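Local coordinates for nitronate monooxygenase family protein (Pseudomonas aeruginosa, PDB 4QIT) that uses FMN and molecular oxygen to carry out the oxidative denitrification of alkyl nitronates, with propionate 3-nitronate as the presumed physiological substrate, at residues 182-187 / 332-337; 20-25 / 241-246. The protein carries 1 engineered substitution. One frame throughout, in Å; residues are numbered along the deposited sequence.

Overall arrangement
Interactions 1 and 2 lie on the FMN side of a TIM barrel, their centres 12 Å apart, and both touch the same cofactor. In interaction 2 the first strand, 21-23, pairs with the last, 241-244, which completes the parallel barrel; interaction 1 joins the loop after strand 178-182 to the loop before helix 344-355. Along the chain the order is 20-25, 182-187, 241-246, 332-337, so the segments alternate between the two contacts. They meet directly where Gly333 N lies 2.8 Å from Thr246 OG1, a probable hydrogen bond. Segments far apart in sequence thus contribute to one FMN pocket, with the phosphate near the place where the two contacts touch.

Interaction 1. Residues 182-187 / 332-337; sequences QGIEAG and AGQGAA. With FMN (flavin mononucleotide), chain C.
Part of the wall of the FMN pocket, near the phosphate, is formed where Gly187 meets Gly333, and the neighbouring Glu185 and Gln334 join the two loops behind it. The one hydrogen bond between the loops runs from Gln334 N to Glu185 O at 2.8 Å, with the donor in the carbonyl plane and an N-H...O angle of 151°. Each loop contributes a type I turn, Gly183 to Ala186 and Gly333 to Ala336. At the glycines the backbones nearly touch, with Gly187 N 3.4 Å from Gly333 CA, so the two glycine backbones pack directly against each other.

The side chains of Glu185 and Gln334 cross at about a right angle, their carboxylate and amide planes 66° apart. Gln334 CG stands anti to its own carbonyl carbon (chi1 -69°) and the chain then runs straight, laying Gln334 OE1 3.3 Å from Glu185 CG. The amide therefore meets the aliphatic part of the glutamate, and the polar ends turn to other partners: Glu185 OE1 to Thr204 N, Gln334 to the backbone of Ala201 and Gly203 of the second subunit.

Toward the flavin, Gln182 NE2 donates to FMN O3' at 3.1 Å and also to Ser189 O, while Gly191 N holds Gln182 OE1, which fixes the rotation of this amide. Gly187 N reaches FMN O5' at 3.3 Å. The contact joins the loop that follows strand 178-182 to the loop between helices 307-320 and 344-355, with Arg284 of strand 283-285 bonded to the backbone of Ile184 and Ala332 and the subunit interface beside Gln334.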
loop_
_atom_site.group_PDB
_atom_site.type_symbol
_atom_site.label_atom_id
_atom_site.label_comp_id
_atom_site.label_asym_id
_atom_site.label_seq_id
_atom_site.Cartn_x
_atom_site.Cartn_y
_atom_site.Cartn_z
ATOM N N GLN A 182 1.429 -5.735 9.451
ATOM C CA GLN A 182 2.264 -5.685 8.258
ATOM C C GLN A 182 1.537 -5.028 7.096
ATOM O O GLN A 182 0.592 -5.603 6.528
ATOM C CB GLN A 182 2.713 -7.086 7.856
ATOM C CG GLN A 182 3.750 -7.071 6.756
ATOM C CD GLN A 182 3.865 -8.410 6.035
ATOM O OE1 GLN A 182 2.874 -8.926 5.530
ATOM N NE2 GLN A 182 5.079 -8.963 5.967
ATOM N N GLY A 183 2.006 -3.844 6.720
ATOM C CA GLY A 183 1.440 -3.114 5.599
ATOM C C GLY A 183 1.971 -3.635 4.272
ATOM O O GLY A 183 2.971 -4.376 4.222
ATOM N N ILE A 184 1.316 -3.209 3.187
ATOM C CA ILE A 184 1.689 -3.629 1.842
ATOM C C ILE A 184 3.137 -3.242 1.511
ATOM O O ILE A 184 3.788 -3.905 0.706
ATOM C CB ILE A 184 0.689 -3.085 0.768
ATOM C CG1 ILE A 184 0.776 -3.885 -0.544
ATOM C CG2 ILE A 184 0.936 -1.621 0.496
ATOM C CD1 ILE A 184 0.540 -5.362 -0.402
ATOM N N GLU A 185 3.640 -2.205 2.175
ATOM C CA GLU A 185 5.017 -1.738 1.985
ATOM C C GLU A 185 6.066 -2.784 2.323
ATOM O O GLU A 185 7.198 -2.718 1.827
ATOM C CB GLU A 185 5.288 -0.532 2.889
ATOM C CG GLU A 185 4.714 0.793 2.416
ATOM C CD GLU A 185 3.331 1.116 2.951
ATOM O OE1 GLU A 185 2.511 0.196 3.187
ATOM O OE2 GLU A 185 3.047 2.324 3.118
ATOM N N ALA A 186 5.718 -3.716 3.207
ATOM C CA ALA A 186 6.721 -4.598 3.802
ATOM C C ALA A 186 7.459 -5.443 2.796
ATOM O O ALA A 186 6.885 -5.904 1.799
ATOM C CB ALA A 186 6.096 -5.491 4.851
ATOM N N GLY A 187 8.735 -5.670 3.081
ATOM C CA GLY A 187 9.525 -6.606 2.309
ATOM C C GLY A 187 9.301 -8.052 2.717
ATOM O O GLY A 187 8.805 -8.344 3.808
ATOM N N ALA A 332 12.956 -6.826 -0.180
ATOM C CA ALA A 332 13.066 -5.421 0.171
ATOM C C ALA A 332 11.680 -4.797 0.203
ATOM O O ALA A 332 10.834 -5.133 -0.623
ATOM C CB ALA A 332 13.959 -4.686 -0.833
ATOM N N GLY A 333 11.468 -3.896 1.163
ATOM C CA GLY A 333 10.224 -3.152 1.293
ATOM C C GLY A 333 10.200 -1.909 0.419
ATOM O O GLY A 333 11.200 -1.562 -0.231
ATOM N N GLN A 334 9.074 -1.208 0.433
ATOM C CA GLN A 334 8.887 -0.073 -0.465
ATOM C C GLN A 334 9.686 1.160 -0.038
ATOM O O GLN A 334 9.737 2.141 -0.776
ATOM C CB GLN A 334 7.398 0.243 -0.640
ATOM C CG GLN A 334 6.648 -0.832 -1.425
ATOM C CD GLN A 334 5.186 -0.489 -1.629
ATOM O OE1 GLN A 334 4.579 0.191 -0.806
ATOM N NE2 GLN A 334 4.618 -0.939 -2.751
ATOM N N GLY A 335 10.330 1.106 1.123
ATOM C CA GLY A 335 11.263 2.151 1.522
ATOM C C GLY A 335 12.707 1.840 1.169
ATOM O O GLY A 335 13.617 2.502 1.684
ATOM N N ALA A 336 12.908 0.859 0.290
ATOM C CA ALA A 336 14.251 0.384 -0.063
ATOM C C ALA A 336 15.245 1.475 -0.446
ATOM O O ALA A 336 16.418 1.400 -0.054
ATOM C CB ALA A 336 14.181 -0.662 -1.166
ATOM N N ALA A 337 14.787 2.492 -1.176
ATOM C CA ALA A 337 15.702 3.548 -1.626
ATOM C C ALA A 337 16.275 4.362 -0.473
ATOM O O ALA A 337 17.249 5.111 -0.655
ATOM C CB ALA A 337 15.021 4.464 -2.641
HETATM N N1 FMN C . 8.907 -12.039 8.448
HETATM C C2 FMN C . 8.788 -13.251 9.115
HETATM O O2 FMN C . 7.834 -13.428 9.862
HETATM N N3 FMN C . 9.732 -14.244 8.978
HETATM C C4 FMN C . 10.799 -14.031 8.132
HETATM O O4 FMN C . 11.659 -14.892 7.966
HETATM C C4A FMN C . 10.915 -12.830 7.457
HETATM N N5 FMN C . 11.987 -12.655 6.622
HETATM C C5A FMN C . 12.157 -11.470 5.946
HETATM C C6 FMN C . 13.266 -11.335 5.123
HETATM C C7 FMN C . 13.489 -10.161 4.433
HETATM C C7M FMN C . 14.724 -10.083 3.581
HETATM C C8 FMN C . 12.576 -9.112 4.544
HETATM C C8M FMN C . 12.795 -7.836 3.783
HETATM C C9 FMN C . 11.455 -9.256 5.371
HETATM C C9A FMN C . 11.238 -10.440 6.085
HETATM N N10 FMN C . 10.135 -10.613 6.924
HETATM C C10 FMN C . 9.975 -11.818 7.604
HETATM C "C1'" FMN C . 9.107 -9.519 7.065
HETATM C "C2'" FMN C . 9.366 -8.601 8.247
HETATM O "O2'" FMN C . 9.005 -9.258 9.435
HETATM C "C3'" FMN C . 8.533 -7.331 8.146
HETATM O "O3'" FMN C . 7.187 -7.604 7.817
HETATM C "C4'" FMN C . 9.117 -6.485 7.038
HETATM O "O4'" FMN C . 10.526 -6.621 7.031
HETATM C "C5'" FMN C . 8.770 -5.030 7.304
HETATM O "O5'" FMN C . 8.981 -4.389 6.083
HETATM P P FMN C . 10.261 -3.479 5.829
HETATM O O1P FMN C . 10.811 -3.004 7.148
HETATM O O2P FMN C . 9.822 -2.367 4.927
HETATM O O3P FMN C . 11.249 -4.380 5.164
#

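Interaction 2. Residues 20-25 / 241-246; sequences PIIQAP and AVQMGT. With FMN (flavin mononucleotide), chain C.
Ile22 and Gln243, on neighbouring strands, both point into the barrel, and their side chains cross obliquely. Ile22 CG2 comes 3.6 Å from Gln243 OE1, so the branched methyl borders the oxygen side of the amide. Gln243 is extended, its CG anti to the backbone N (chi1 175°), which carries the amide along the strand toward the flavin. On the way Gln243 CG passes Ala24 CB at 3.7 Å, and the Pro25 side chain crosses that of Gln243 at about a right angle, bringing Pro25 CD 3.8 Å from Gln243 NE2. Gln243 NE2 then donates to FMN O2' at 2.9 Å.

The opposite face of the sheet carries Ile21, Val242 and Met244. Ile21 and Val242 lie side by side and point the same way, Ile21 CG1 to Val242 CG2 4.1 Å apart, while Ile21 CG2 rests 4.2 Å from Met244 SD. Helix 344-355 covers Ile21 with Leu348, Leu351 and Val352 and Met244 with Leu351, while Ile225 packs on Val242 and Met244. At the end of the barrel away from the flavin, Phe11 of helix 8-14 packs on Ile22 and Ala241.

Four backbone hydrogen bonds hold strands 21-23 and 241-244 parallel, their axes 19° apart: Val242 N to Pro20 O, Ile22 N to Val242 O, Met244 N to Ile22 O and Ala24 N to Met244 O. Past the strand, Gly245 N donates nearly straight (170°) to FMN O1P at 2.9 Å, and Thr246 gives both its N and its OG1 to O3P.

Together with Gly224 N, which also donates to FMN, they are consistent with the phosphate site that many TIM barrels build after their seventh and eighth strands. Neutral backbone N-H groups and a hydroxyl, rather than a charged side chain of either segment, meet the anion here, so these directed hydrogen bonds probably help to balance its negative charge.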
loop_
_atom_site.group_PDB
_atom_site.type_symbol
_atom_site.label_atom_id
_atom_site.label_comp_id
_atom_site.label_asym_id
_atom_site.label_seq_id
_atom_site.Cartn_x
_atom_site.Cartn_y
_atom_site.Cartn_z
ATOM N N PRO A 20 11.551 0.993 21.435
ATOM C CA PRO A 20 10.420 0.290 20.806
ATOM C C PRO A 20 10.686 -0.044 19.342
ATOM O O PRO A 20 9.881 0.292 18.459
ATOM C CB PRO A 20 9.288 1.314 20.917
ATOM C CG PRO A 20 9.994 2.631 20.780
ATOM C CD PRO A 20 11.313 2.448 21.516
ATOM N N ILE A 21 11.804 -0.718 19.097
ATOM C CA ILE A 21 12.244 -0.997 17.729
ATOM C C ILE A 21 12.645 -2.454 17.657
ATOM O O ILE A 21 13.549 -2.896 18.374
ATOM C CB ILE A 21 13.454 -0.116 17.337
ATOM C CG1 ILE A 21 13.094 1.370 17.462
ATOM C CG2 ILE A 21 13.902 -0.435 15.915
ATOM C CD1 ILE A 21 14.290 2.295 17.345
ATOM N N ILE A 22 11.953 -3.206 16.810
ATOM C CA ILE A 22 12.266 -4.605 16.578
ATOM C C ILE A 22 12.979 -4.711 15.235
ATOM O O ILE A 22 12.464 -4.224 14.222
ATOM C CB ILE A 22 10.982 -5.463 16.503
ATOM C CG1 ILE A 22 10.120 -5.275 17.755
ATOM C CG2 ILE A 22 11.327 -6.937 16.287
ATOM C CD1 ILE A 22 8.824 -6.086 17.725
ATOM N N GLN A 23 14.164 -5.324 15.213
ATOM C CA GLN A 23 14.795 -5.671 13.946
ATOM C C GLN A 23 14.120 -6.947 13.467
ATOM O O GLN A 23 14.121 -7.945 14.176
ATOM C CB GLN A 23 16.312 -5.847 14.099
ATOM C CG GLN A 23 16.965 -6.777 13.067
ATOM C CD GLN A 23 17.226 -8.166 13.631
ATOM O OE1 GLN A 23 17.746 -8.304 14.746
ATOM N NE2 GLN A 23 16.851 -9.200 12.879
ATOM N N ALA A 24 13.510 -6.899 12.285
ATOM C CA ALA A 24 12.652 -7.996 11.836
ATOM C C ALA A 24 13.396 -9.312 11.676
ATOM O O ALA A 24 14.520 -9.343 11.171
ATOM C CB ALA A 24 11.953 -7.625 10.527
ATOM N N PRO A 25 12.766 -10.414 12.103
ATOM C CA PRO A 25 13.341 -11.706 11.747
ATOM C C PRO A 25 13.244 -11.844 10.249
ATOM O O PRO A 25 12.233 -11.469 9.646
ATOM C CB PRO A 25 12.410 -12.719 12.419
ATOM C CG PRO A 25 11.134 -11.987 12.653
ATOM C CD PRO A 25 11.483 -10.534 12.814
ATOM N N ALA A 241 5.108 0.235 18.844
ATOM C CA ALA A 241 6.481 -0.069 18.452
ATOM C C ALA A 241 6.548 -0.199 16.937
ATOM O O ALA A 241 5.522 -0.127 16.259
ATOM C CB ALA A 241 6.968 -1.354 19.126
ATOM N N VAL A 242 7.753 -0.384 16.409
ATOM C CA VAL A 242 7.936 -0.661 14.987
ATOM C C VAL A 242 8.777 -1.914 14.784
ATOM O O VAL A 242 9.568 -2.309 15.660
ATOM C CB VAL A 242 8.596 0.529 14.238
ATOM C CG1 VAL A 242 7.741 1.779 14.392
ATOM C CG2 VAL A 242 10.034 0.779 14.730
ATOM N N GLN A 243 8.587 -2.550 13.634
ATOM C CA GLN A 243 9.404 -3.679 13.226
ATOM C C GLN A 243 9.951 -3.344 11.848
ATOM O O GLN A 243 9.186 -2.972 10.941
ATOM C CB GLN A 243 8.576 -4.965 13.181
ATOM C CG GLN A 243 9.351 -6.160 12.656
ATOM C CD GLN A 243 8.714 -7.470 13.066
ATOM O OE1 GLN A 243 8.448 -7.697 14.247
ATOM N NE2 GLN A 243 8.450 -8.332 12.091
ATOM N N MET A 244 11.275 -3.455 11.709
ATOM C CA MET A 244 11.998 -2.970 10.538
ATOM C C MET A 244 12.919 -4.052 10.004
ATOM O O MET A 244 13.788 -4.536 10.728
ATOM C CB MET A 244 12.818 -1.724 10.918
ATOM C CG MET A 244 11.952 -0.532 11.313
ATOM S SD MET A 244 12.866 0.821 12.077
ATOM C CE MET A 244 13.846 1.361 10.688
ATOM N N GLY A 245 12.716 -4.442 8.746
ATOM C CA GLY A 245 13.536 -5.463 8.123
ATOM C C GLY A 245 14.538 -4.873 7.141
ATOM O O GLY A 245 15.755 -4.964 7.337
ATOM N N THR A 246 14.017 -4.264 6.080
ATOM C CA THR A 246 14.861 -3.744 5.003
ATOM C C THR A 246 15.973 -2.831 5.526
ATOM O O THR A 246 17.112 -2.897 5.057
ATOM C CB THR A 246 14.001 -2.998 3.971
ATOM O OG1 THR A 246 13.023 -3.906 3.454
ATOM C CG2 THR A 246 14.847 -2.481 2.815
HETATM N N1 FMN C . 8.907 -12.039 8.448
HETATM C C2 FMN C . 8.788 -13.251 9.115
HETATM O O2 FMN C . 7.834 -13.428 9.862
HETATM N N3 FMN C . 9.732 -14.244 8.978
HETATM C C4 FMN C . 10.799 -14.031 8.132
HETATM O O4 FMN C . 11.659 -14.892 7.966
HETATM C C4A FMN C . 10.915 -12.830 7.457
HETATM N N5 FMN C . 11.987 -12.655 6.622
HETATM C C5A FMN C . 12.157 -11.470 5.946
HETATM C C6 FMN C . 13.266 -11.335 5.123
HETATM C C7 FMN C . 13.489 -10.161 4.433
HETATM C C7M FMN C . 14.724 -10.083 3.581
HETATM C C8 FMN C . 12.576 -9.112 4.544
HETATM C C8M FMN C . 12.795 -7.836 3.783
HETATM C C9 FMN C . 11.455 -9.256 5.371
HETATM C C9A FMN C . 11.238 -10.440 6.085
HETATM N N10 FMN C . 10.135 -10.613 6.924
HETATM C C10 FMN C . 9.975 -11.818 7.604
HETATM C "C1'" FMN C . 9.107 -9.519 7.065
HETATM C "C2'" FMN C . 9.366 -8.601 8.247
HETATM O "O2'" FMN C . 9.005 -9.258 9.435
HETATM C "C3'" FMN C . 8.533 -7.331 8.146
HETATM O "O3'" FMN C . 7.187 -7.604 7.817
HETATM C "C4'" FMN C . 9.117 -6.485 7.038
HETATM O "O4'" FMN C . 10.526 -6.621 7.031
HETATM C "C5'" FMN C . 8.770 -5.030 7.304
HETATM O "O5'" FMN C . 8.981 -4.389 6.083
HETATM P P FMN C . 10.261 -3.479 5.829
HETATM O O1P FMN C . 10.811 -3.004 7.148
HETATM O O2P FMN C . 9.822 -2.367 4.927
HETATM O O3P FMN C . 11.249 -4.380 5.164
#